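Local structure of glycine betaine, L-proline ABC transporter, glycine/betaine/L-proline-binding protein (ProX) (3TMG) at residues A30-L35 with T68-V73; G92-G97 with D229-S234; E96-G101 with E207-L212; W182-A187 with D236-L241. The protein binds glycine betaine (trimethyl glycine) and probably serves as the substrate-binding component of an ABC transporter. All coordinates share one frame; numbering follows the deposited sequence. Where two conformers were deposited one is given.

From the N terminus, contact 1 closes first: it folds helix 26-41 against strand 67-73 over a loop of 32 residues, and it is complete before the others begin. Contacts 2 and 3 both start on the long strand 88-105 and share E96 and G97. The return partner of contact 3, strand 207-214, comes before that of contact 2, the turn after helix 222-230, so contact 3 nests inside contact 2. Contact 4 opens at residue 182, within both loops, and closes at 236-241, beyond both; it therefore crosses them. Together they tie the antiparallel sheet to helices 26-41 and 235-247, with contacts 1 and 4 each supplying a tryptophan to the betaine pocket.

Contact 1 of 4, residues A30-L35 with T68-V73; sequences AATNVL and TVSSWV. With BET (trimethyl glycine), chain E.
V69 meets helix 26-41 with both of its methyls, and the two do different work. CG1 touches CD1 of L35 at 3.5 Å, the tighter end of the apolar packing. CG2 faces the preceding turn, 3.9 Å from CB of A31. With CG1 anti to the carbonyl carbon (chi1 -67°), the branched V69 can offer one methyl to each turn, while the compact A31 lets the chains come close and the longer L35 spans the wider gap.

The packing slackens toward the polar side. OG1 of T32 and OG of S70 stand 4.2 Å apart, and a water beside the pair bridges them. It donates to T32 OG1 (2.9 Å), accepts from V69 N (2.9 Å) and pairs with S70 OG (2.8 Å). Small hydroxyl residues suit this seam, since they give the buried water partners without bulk; T32 OG1 also bonds to the carbonyl of E28. On the strand side, T68 OG1 accepts from S70 N at 3.0 Å, an ST turn at the corner of the chain.

Farther along, W72 belongs to the ligand pocket: CA of the bound betaine lies 3.6 Å above its ring, offset toward the rim, and its NE1 bonds to OE2 of E28. Helix 26-41 thus serves both the core and the site.

Around this contact, I20 and Y22 of strand 16-22 touch T32, and F231 packs on A31 and L35. Strand 207-214 runs antiparallel beside strand 67-73.

Contact 2 of 4, residues G92-G97 with D229-S234; sequences GANYEG and DHFYWS
The Y232 ring carries the carbonyl O of N94 over one face, 3.4 Å above the plane and offset toward the rim. At its edge, in plane, lies A93 O, and CG of E96 stands 3.6 Å from the hydroxyl OH, with carboxylate and ring planes 77° apart. The W233 indole has F231 CZ over one face and a water in plane at its edge. F231 meets N94 obliquely, its CD2 3.4 Å from N94 CB; N94 CG lies between its backbone N and carbonyl carbon (chi1 60°), which lays CB and CG along the F231 ring.

Between these rings the backbones join: W233 N donates to N94 O at 2.9 Å, with an N-H...O angle of 162°. Two waters extend the join. One accepts from W233 NE1 (2.8 Å) and donates to N94 OD1; the other accepts from E96 N and donates to W233 O. Asparagine suits its place because its amide works on both sides: OD1 holds the water, while ND2 bonds to T211 OG1 and V69 O. The broad aromatic Y232 suits its place, laying its face on the N94 carbonyl where strand 88-105 turns a corner.

N94 and Y95 both face V209, a classic beta bulge in strand 88-105 of the antiparallel sheet, in a substrate-binding domain of the periplasmic-binding-protein class.

Contact 3 of 4, residues E96-G101 with E207-L212; sequences EGTIQG and ESVHTL
The carbonyl oxygen of E207 is gripped by two successive backbone N-H groups, those of G97 and T98. G97 N lies 2.9 Å from E207 O, nearly along the C=O axis (171°). T98 N is equally near to E207 O at 2.9 Å but approaches from above the carbonyl plane, 57° out of it. In return E207 N donates to T98 O at 2.9 Å. Strands 88-105 and 207-214 pair antiparallel here, E96 with S208 non-hydrogen-bonded and T98 with E207 hydrogen-bonded, the register shifting by one residue between them. This is a G1 beta bulge, and glycine suits G97 because its positive phi would jam a side chain against the preceding carbonyl.

T98 works with both branches. Its OG1 sits between the backbone N and the carbonyl carbon (chi1 65°), where it lies close over the E207 carbonyl carbon and meets a water at 2.8 Å; that water also donates to S208 O. The methyl CG2 turns to V209 CG2 at 3.5 Å, the two side chains crossing at about a right angle. On the other face, CB of the small S208 rests against CG of E96, 3.9 Å away. The E207 side chain runs out extended, and its OE2 bonds to T75 OG1.

Most of the bonding is between backbone groups, so the register rests on the chain itself and on one glycine. The double grip would be expected to polarise the E207 carbonyl, while T98 and V209 back W72 of the betaine pocket.

Contact 4 of 4, residues W182-A187 with D236-L241; sequences WKPHWA and DLILPL. With BET (trimethyl glycine), chain E.
L239 of helix 235-247 presses its CD2 methyl into the cis-proline turn that follows strand 179-183. CD2 lies 3.6 Å from H185 N and 3.9 Å from CB of P184. Its CG is anti to the carbonyl carbon (chi1 -72°), which sends the branched end across the turn. I238 reaches the same proline more loosely, with CD1 4.4 Å from P184 CG. Leucine and isoleucine suit a helix face that meets the P184 ring and the H185-W186 backbone here, with I238 also packing on W233, and P184, preceded by a cis peptide, gives a compact apolar corner where the chain leaves the sheet.

H185 turns the other way. Its ND1 accepts from A187 N at 3.0 Å, with the donor 1° from the imidazole plane, capping the helix that begins at 187. NE2 at the far end bonds to OE2 of E160. H185 CE1 also lies over one face of the W186 indole, which carries R190 as a cation-pi partner.

At the strand end of the segment, W182 has CG between its backbone N and carbonyl carbon (chi1 55°), and its indole, standing nearly perpendicular to that of W72, helps to line the ligand pocket. The trimethylammonium sits against this indole, with its methyl C2 3.5 Å from W182 CD2.

Contact 1 of 4, residues A30-L35 with T68-V73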
# COMPACT_ATOMS: atom_id res chain seq x y z
N ALA A 30 3.89 1.04 7.60
CA ALA A 30 3.55 2.12 8.58
C ALA A 30 2.24 1.88 9.31
O ALA A 30 2.19 1.88 10.57
CB ALA A 30 3.53 3.50 7.94
N ALA A 31 1.17 1.67 8.55
CA ALA A 31 -0.15 1.36 9.17
C ALA A 31 -0.16 0.14 10.06
O ALA A 31 -0.78 0.13 11.14
CB ALA A 31 -1.23 1.20 8.10
N THR A 32 0.51 -0.93 9.61
CA THR A 32 0.48 -2.20 10.34
C THR A 32 1.25 -2.11 11.68
O THR A 32 0.77 -2.60 12.71
CB THR A 32 0.95 -3.37 9.42
OG1 THR A 32 0.06 -3.39 8.28
CG2 THR A 32 0.81 -4.69 10.14
N ASN A 33 2.41 -1.46 11.65
CA ASN A 33 3.16 -1.16 12.88
C ASN A 33 2.43 -0.21 13.83
O ASN A 33 2.45 -0.43 15.05
CB ASN A 33 4.58 -0.66 12.56
CG ASN A 33 5.56 -1.81 12.31
OD1 ASN A 33 6.17 -2.29 13.25
ND2 ASN A 33 5.75 -2.22 11.03
N VAL A 34 1.75 0.79 13.29
CA VAL A 34 0.88 1.65 14.15
C VAL A 34 -0.18 0.79 14.85
O VAL A 34 -0.31 0.88 16.07
CB VAL A 34 0.20 2.78 13.37
CG1 VAL A 34 -0.92 3.45 14.21
CG2 VAL A 34 1.25 3.82 12.99
N LEU A 35 -0.92 -0.04 14.10
CA LEU A 35 -1.93 -0.89 14.74
C LEU A 35 -1.33 -1.91 15.71
O LEU A 35 -1.92 -2.22 16.77
CB LEU A 35 -2.84 -1.54 13.70
CG LEU A 35 -3.90 -0.59 13.10
CD1 LEU A 35 -4.91 -1.39 12.28
CD2 LEU A 35 -4.69 0.24 14.13
N THR A 68 -6.32 -7.51 7.83
CA THR A 68 -5.31 -6.75 7.10
C THR A 68 -5.84 -5.33 6.93
O THR A 68 -7.07 -5.16 6.75
CB THR A 68 -4.96 -7.38 5.72
OG1 THR A 68 -4.14 -6.49 4.99
CG2 THR A 68 -6.24 -7.64 4.86
N VAL A 69 -4.95 -4.34 6.98
CA VAL A 69 -5.34 -2.96 6.66
C VAL A 69 -4.71 -2.55 5.30
O VAL A 69 -4.53 -1.36 5.01
CB VAL A 69 -5.00 -1.96 7.80
CG1 VAL A 69 -5.89 -2.28 8.99
CG2 VAL A 69 -3.51 -1.99 8.22
N SER A 70 -4.41 -3.57 4.48
CA SER A 70 -3.60 -3.35 3.26
C SER A 70 -4.32 -3.63 1.93
O SER A 70 -3.65 -3.75 0.92
CB SER A 70 -2.34 -4.22 3.29
OG SER A 70 -1.49 -3.82 4.37
N SER A 71 -5.66 -3.71 1.92
CA SER A 71 -6.36 -4.09 0.68
C SER A 71 -6.60 -2.91 -0.26
O SER A 71 -7.31 -1.96 0.11
CB SER A 71 -7.69 -4.80 1.01
OG SER A 71 -8.47 -5.10 -0.14
N TRP A 72 -6.03 -2.97 -1.47
CA TRP A 72 -6.16 -1.83 -2.43
C TRP A 72 -7.23 -2.18 -3.41
O TRP A 72 -7.04 -3.04 -4.28
CB TRP A 72 -4.84 -1.56 -3.16
CG TRP A 72 -3.93 -0.67 -2.36
CD1 TRP A 72 -3.41 -0.90 -1.07
CD2 TRP A 72 -3.32 0.57 -2.82
NE1 TRP A 72 -2.60 0.17 -0.69
CE2 TRP A 72 -2.52 1.08 -1.71
CE3 TRP A 72 -3.38 1.31 -4.02
CZ2 TRP A 72 -1.79 2.25 -1.82
CZ3 TRP A 72 -2.66 2.50 -4.10
CH2 TRP A 72 -1.88 2.95 -3.02
N VAL A 73 -8.38 -1.51 -3.28
CA VAL A 73 -9.57 -1.93 -4.05
C VAL A 73 -10.36 -0.75 -4.58
O VAL A 73 -10.29 0.34 -3.97
CB VAL A 73 -10.56 -2.77 -3.20
CG1 VAL A 73 -10.04 -4.20 -3.11
CG2 VAL A 73 -10.74 -2.13 -1.82
N BET E . 0.75 -0.72 -3.47
CA BET E . -0.31 -1.65 -3.08
C BET E . -0.86 -2.30 -4.35
O BET E . -0.29 -3.22 -5.00
OXT BET E . -1.91 -1.84 -4.74
C1 BET E . 1.24 0.06 -2.32
C2 BET E . 0.26 0.24 -4.46
C3 BET E . 1.87 -1.47 -4.07
O HOH W 1 -2.04 -4.82 6.98

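Contact 2 of 4, residues G92-G97 with D229-S234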
# COMPACT_ATOMS: atom_id res chain seq x y z
N GLY A 92 -14.81 -1.65 5.04
CA GLY A 92 -14.80 -0.30 4.47
C GLY A 92 -13.39 0.24 4.36
O GLY A 92 -12.44 -0.52 4.54
N ALA A 93 -13.25 1.55 4.09
CA ALA A 93 -11.94 2.14 3.76
C ALA A 93 -11.29 2.59 5.05
O ALA A 93 -11.97 3.15 5.91
CB ALA A 93 -12.10 3.36 2.83
N ASN A 94 -9.97 2.36 5.16
CA ASN A 94 -9.19 3.03 6.23
C ASN A 94 -8.45 4.27 5.71
O ASN A 94 -7.86 5.03 6.50
CB ASN A 94 -8.22 2.05 6.90
CG ASN A 94 -7.21 1.47 5.93
OD1 ASN A 94 -6.44 2.19 5.30
ND2 ASN A 94 -7.19 0.14 5.84
N TYR A 95 -8.43 4.43 4.38
CA TYR A 95 -7.74 5.53 3.73
C TYR A 95 -8.44 5.74 2.38
O TYR A 95 -8.68 4.77 1.64
CB TYR A 95 -6.21 5.22 3.49
CG TYR A 95 -5.54 6.33 2.65
CD1 TYR A 95 -5.57 6.28 1.24
CD2 TYR A 95 -4.95 7.46 3.28
CE1 TYR A 95 -5.03 7.32 0.46
CE2 TYR A 95 -4.40 8.50 2.51
CZ TYR A 95 -4.47 8.42 1.12
OH TYR A 95 -3.91 9.41 0.36
N GLU A 96 -8.74 7.00 2.03
CA GLU A 96 -9.35 7.30 0.72
C GLU A 96 -8.49 8.28 -0.07
O GLU A 96 -7.95 9.22 0.50
CB GLU A 96 -10.79 7.86 0.86
CG GLU A 96 -11.71 6.84 1.55
CD GLU A 96 -13.17 7.23 1.60
OE1 GLU A 96 -13.58 8.14 0.86
OE2 GLU A 96 -13.93 6.58 2.35
N GLY A 97 -8.37 8.02 -1.39
CA GLY A 97 -7.66 8.89 -2.30
C GLY A 97 -6.45 8.26 -2.97
O GLY A 97 -5.57 9.00 -3.45
N ASP A 229 -12.40 -1.98 12.62
CA ASP A 229 -13.57 -1.30 12.06
C ASP A 229 -13.44 0.24 12.14
O ASP A 229 -14.03 0.96 11.33
CB ASP A 229 -14.83 -1.80 12.80
CG ASP A 229 -16.13 -1.47 12.07
OD1 ASP A 229 -16.19 -1.37 10.82
OD2 ASP A 229 -17.11 -1.30 12.78
N HIS A 230 -12.66 0.75 13.10
CA HIS A 230 -12.52 2.18 13.32
C HIS A 230 -11.25 2.80 12.83
O HIS A 230 -11.16 4.02 12.74
CB HIS A 230 -12.74 2.53 14.82
CG HIS A 230 -14.17 2.36 15.28
ND1 HIS A 230 -14.69 1.15 15.59
CD2 HIS A 230 -15.20 3.30 15.49
CE1 HIS A 230 -15.99 1.32 15.97
NE2 HIS A 230 -16.28 2.63 15.90
N PHE A 231 -10.24 2.00 12.48
CA PHE A 231 -8.97 2.54 11.99
C PHE A 231 -9.20 3.37 10.71
O PHE A 231 -9.72 2.86 9.73
CB PHE A 231 -8.01 1.40 11.70
CG PHE A 231 -6.74 1.83 11.01
CD1 PHE A 231 -5.87 2.71 11.64
CD2 PHE A 231 -6.42 1.36 9.74
CE1 PHE A 231 -4.69 3.12 11.00
CE2 PHE A 231 -5.23 1.76 9.08
CZ PHE A 231 -4.38 2.63 9.71
N TYR A 232 -8.74 4.62 10.71
CA TYR A 232 -8.90 5.49 9.55
C TYR A 232 -7.83 6.57 9.67
O TYR A 232 -7.60 7.11 10.77
CB TYR A 232 -10.30 6.17 9.53
CG TYR A 232 -10.52 6.90 8.24
CD1 TYR A 232 -10.09 8.24 8.08
CD2 TYR A 232 -11.04 6.22 7.14
CE1 TYR A 232 -10.25 8.89 6.85
CE2 TYR A 232 -11.19 6.83 5.92
CZ TYR A 232 -10.81 8.16 5.78
OH TYR A 232 -10.97 8.68 4.53
N TRP A 233 -7.17 6.88 8.56
CA TRP A 233 -6.29 8.05 8.59
C TRP A 233 -6.10 8.67 7.23
O TRP A 233 -6.64 8.15 6.23
CB TRP A 233 -4.95 7.68 9.26
CG TRP A 233 -4.12 6.62 8.57
CD1 TRP A 233 -4.44 5.81 7.48
CD2 TRP A 233 -2.74 6.27 8.91
NE1 TRP A 233 -3.38 4.99 7.16
CE2 TRP A 233 -2.31 5.25 7.97
CE3 TRP A 233 -1.84 6.72 9.90
CZ2 TRP A 233 -1.03 4.70 8.01
CZ3 TRP A 233 -0.56 6.15 9.95
CH2 TRP A 233 -0.17 5.16 9.02
N SER A 234 -5.30 9.75 7.20
CA SER A 234 -5.21 10.64 6.05
C SER A 234 -3.76 11.05 5.78
O SER A 234 -2.88 10.80 6.59
CB SER A 234 -6.08 11.88 6.28
OG SER A 234 -7.37 11.51 6.69
O HOH W 2 -3.66 2.96 5.22
O HOH W 3 -8.00 9.13 3.95

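Contact 3 of 4, residues E96-G101 with E207-L212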
# COMPACT_ATOMS: atom_id res chain seq x y z
N GLU A 96 -8.74 7.00 2.03
CA GLU A 96 -9.35 7.30 0.72
C GLU A 96 -8.49 8.28 -0.07
O GLU A 96 -7.95 9.22 0.50
CB GLU A 96 -10.79 7.86 0.86
CG GLU A 96 -11.71 6.84 1.55
CD GLU A 96 -13.17 7.23 1.60
OE1 GLU A 96 -13.58 8.14 0.86
OE2 GLU A 96 -13.93 6.58 2.35
N GLY A 97 -8.37 8.02 -1.39
CA GLY A 97 -7.66 8.89 -2.30
C GLY A 97 -6.45 8.26 -2.97
O GLY A 97 -5.57 9.00 -3.45
N THR A 98 -6.43 6.94 -3.11
CA THR A 98 -5.29 6.30 -3.75
C THR A 98 -5.31 6.54 -5.24
O THR A 98 -6.39 6.68 -5.82
CB THR A 98 -5.22 4.75 -3.56
OG1 THR A 98 -6.35 4.11 -4.21
CG2 THR A 98 -5.19 4.42 -2.04
N ILE A 99 -4.13 6.50 -5.87
CA ILE A 99 -4.08 6.42 -7.34
C ILE A 99 -2.88 5.53 -7.62
O ILE A 99 -1.84 5.67 -6.94
CB ILE A 99 -3.80 7.83 -7.96
CG1 ILE A 99 -4.92 8.83 -7.64
CG2 ILE A 99 -3.48 7.76 -9.47
CD1 ILE A 99 -4.60 10.27 -8.10
N GLN A 100 -2.98 4.66 -8.62
CA GLN A 100 -1.80 3.94 -9.11
C GLN A 100 -1.69 4.23 -10.60
O GLN A 100 -2.69 4.55 -11.25
CB GLN A 100 -1.91 2.41 -8.84
CG GLN A 100 -3.24 1.81 -9.36
CD GLN A 100 -3.26 0.29 -9.50
OE1 GLN A 100 -2.41 -0.43 -8.94
NE2 GLN A 100 -4.28 -0.23 -10.23
N GLY A 101 -0.47 4.21 -11.13
CA GLY A 101 -0.33 4.48 -12.56
C GLY A 101 1.14 4.48 -13.00
O GLY A 101 2.03 4.13 -12.22
N GLU A 207 -9.02 5.57 -5.68
CA GLU A 207 -9.62 4.46 -4.97
C GLU A 207 -9.30 4.54 -3.48
O GLU A 207 -9.06 5.68 -2.94
CB GLU A 207 -9.27 3.14 -5.67
CG GLU A 207 -9.75 3.19 -7.12
CD GLU A 207 -9.59 1.92 -7.88
OE1 GLU A 207 -9.10 0.92 -7.27
OE2 GLU A 207 -9.98 1.92 -9.10
N SER A 208 -9.32 3.41 -2.80
CA SER A 208 -9.10 3.50 -1.36
C SER A 208 -8.42 2.24 -0.84
O SER A 208 -8.29 1.25 -1.60
CB SER A 208 -10.43 3.84 -0.67
OG SER A 208 -11.22 2.69 -0.73
N VAL A 209 -7.95 2.28 0.39
CA VAL A 209 -7.34 1.08 1.00
C VAL A 209 -8.37 0.62 2.01
O VAL A 209 -8.85 1.45 2.81
CB VAL A 209 -6.01 1.41 1.69
CG1 VAL A 209 -5.27 0.15 2.17
CG2 VAL A 209 -5.10 2.23 0.73
N HIS A 210 -8.70 -0.67 1.99
CA HIS A 210 -9.71 -1.19 2.89
C HIS A 210 -9.15 -2.07 3.96
O HIS A 210 -8.00 -2.53 3.86
CB HIS A 210 -10.81 -1.96 2.12
CG HIS A 210 -11.80 -1.05 1.41
ND1 HIS A 210 -13.14 -1.32 1.36
CD2 HIS A 210 -11.61 0.11 0.69
CE1 HIS A 210 -13.77 -0.36 0.66
NE2 HIS A 210 -12.85 0.54 0.27
N THR A 211 -9.96 -2.26 5.00
CA THR A 211 -9.60 -3.11 6.12
C THR A 211 -10.49 -4.35 5.96
O THR A 211 -11.72 -4.25 5.85
CB THR A 211 -9.93 -2.41 7.46
OG1 THR A 211 -9.06 -1.27 7.63
CG2 THR A 211 -9.69 -3.39 8.64
N LEU A 212 -9.86 -5.52 5.89
CA LEU A 212 -10.61 -6.77 5.83
C LEU A 212 -10.30 -7.59 7.07
O LEU A 212 -9.16 -7.61 7.54
CB LEU A 212 -10.25 -7.58 4.59
CG LEU A 212 -10.04 -6.81 3.29
CD1 LEU A 212 -9.46 -7.72 2.21
CD2 LEU A 212 -11.31 -6.12 2.78
O HOH W 4 -6.54 1.39 -3.80

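Contact 4 of 4, residues W182-A187 with D236-L241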
# COMPACT_ATOMS: atom_id res chain seq x y z
N TRP A 182 2.43 5.26 -7.09
CA TRP A 182 1.10 5.39 -6.54
C TRP A 182 1.15 6.50 -5.57
O TRP A 182 2.26 6.94 -5.15
CB TRP A 182 0.64 4.07 -5.86
CG TRP A 182 1.61 3.58 -4.79
CD1 TRP A 182 1.66 3.92 -3.43
CD2 TRP A 182 2.74 2.70 -5.02
NE1 TRP A 182 2.71 3.27 -2.81
CE2 TRP A 182 3.42 2.54 -3.73
CE3 TRP A 182 3.23 2.03 -6.15
CZ2 TRP A 182 4.54 1.73 -3.58
CZ3 TRP A 182 4.37 1.23 -6.00
CH2 TRP A 182 5.01 1.07 -4.75
N LYS A 183 -0.05 7.00 -5.24
CA LYS A 183 -0.21 7.89 -4.10
C LYS A 183 -1.12 7.17 -3.11
O LYS A 183 -2.05 6.44 -3.52
CB LYS A 183 -0.82 9.27 -4.50
CG LYS A 183 0.06 10.08 -5.42
CD LYS A 183 -0.57 11.44 -5.76
CE LYS A 183 0.46 12.42 -6.35
NZ LYS A 183 -0.24 13.60 -6.97
N PRO A 184 -0.89 7.37 -1.81
CA PRO A 184 0.03 8.32 -1.19
C PRO A 184 1.47 7.84 -1.22
O PRO A 184 1.73 6.68 -0.90
CB PRO A 184 -0.46 8.39 0.28
CG PRO A 184 -1.08 7.03 0.51
CD PRO A 184 -1.70 6.63 -0.83
N HIS A 185 2.40 8.71 -1.59
CA HIS A 185 3.82 8.35 -1.53
C HIS A 185 4.62 9.63 -1.45
O HIS A 185 4.30 10.61 -2.16
CB HIS A 185 4.25 7.49 -2.74
CG HIS A 185 5.49 6.66 -2.48
ND1 HIS A 185 6.71 7.21 -2.38
CD2 HIS A 185 5.66 5.30 -2.22
CE1 HIS A 185 7.65 6.25 -2.15
NE2 HIS A 185 7.02 5.08 -2.05
N TRP A 186 5.64 9.64 -0.59
CA TRP A 186 6.54 10.84 -0.51
C TRP A 186 7.37 11.06 -1.77
O TRP A 186 7.93 12.16 -1.98
CB TRP A 186 7.44 10.75 0.75
CG TRP A 186 8.16 9.42 0.79
CD1 TRP A 186 7.81 8.27 1.52
CD2 TRP A 186 9.30 9.01 -0.03
NE1 TRP A 186 8.64 7.22 1.21
CE2 TRP A 186 9.58 7.61 0.31
CE3 TRP A 186 10.11 9.66 -0.97
CZ2 TRP A 186 10.63 6.93 -0.25
CZ3 TRP A 186 11.14 8.93 -1.56
CH2 TRP A 186 11.39 7.59 -1.19
N ALA A 187 7.44 10.07 -2.67
CA ALA A 187 8.21 10.25 -3.93
C ALA A 187 7.72 11.47 -4.73
O ALA A 187 8.52 12.13 -5.39
CB ALA A 187 8.17 9.00 -4.80
N ASP A 236 -2.03 13.72 6.01
CA ASP A 236 -1.22 14.48 6.96
C ASP A 236 -0.61 13.62 8.07
O ASP A 236 0.35 14.06 8.68
CB ASP A 236 -1.98 15.63 7.57
CG ASP A 236 -3.04 15.17 8.48
OD1 ASP A 236 -3.57 14.06 8.30
OD2 ASP A 236 -3.37 15.92 9.38
N LEU A 237 -1.17 12.42 8.32
CA LEU A 237 -0.54 11.46 9.26
C LEU A 237 0.38 10.44 8.56
O LEU A 237 1.52 10.17 9.01
CB LEU A 237 -1.62 10.70 10.06
CG LEU A 237 -2.55 11.66 10.86
CD1 LEU A 237 -3.58 10.86 11.66
CD2 LEU A 237 -1.72 12.55 11.79
N ILE A 238 -0.10 9.85 7.48
CA ILE A 238 0.64 8.73 6.84
C ILE A 238 1.87 9.23 6.08
O ILE A 238 2.93 8.58 6.13
CB ILE A 238 -0.29 7.84 5.94
CG1 ILE A 238 0.48 6.65 5.36
CG2 ILE A 238 -0.82 8.62 4.74
CD1 ILE A 238 -0.39 5.58 4.66
N LEU A 239 1.78 10.37 5.39
CA LEU A 239 2.94 10.82 4.59
C LEU A 239 4.18 11.15 5.42
O LEU A 239 5.26 10.68 5.09
CB LEU A 239 2.61 11.95 3.56
CG LEU A 239 1.76 11.47 2.35
CD1 LEU A 239 1.20 12.63 1.56
CD2 LEU A 239 2.62 10.58 1.42
N PRO A 240 4.04 11.93 6.52
CA PRO A 240 5.22 12.17 7.33
C PRO A 240 5.84 10.88 7.88
O PRO A 240 7.08 10.78 8.01
CB PRO A 240 4.66 12.98 8.49
CG PRO A 240 3.63 13.86 7.81
CD PRO A 240 2.93 12.84 6.92
N LEU A 241 4.97 9.93 8.23
CA LEU A 241 5.44 8.68 8.80
C LEU A 241 6.16 7.84 7.76
O LEU A 241 7.24 7.27 8.07
CB LEU A 241 4.32 7.91 9.49
CG LEU A 241 4.69 6.57 10.14
CD1 LEU A 241 5.85 6.76 11.17
CD2 LEU A 241 3.48 5.94 10.82
N BET E . 0.75 -0.72 -3.47
CA BET E . -0.31 -1.65 -3.08
C BET E . -0.86 -2.30 -4.35
O BET E . -0.29 -3.22 -5.00
OXT BET E . -1.91 -1.84 -4.74
C1 BET E . 1.24 0.06 -2.32
C2 BET E . 0.26 0.24 -4.46
C3 BET E . 1.87 -1.47 -4.07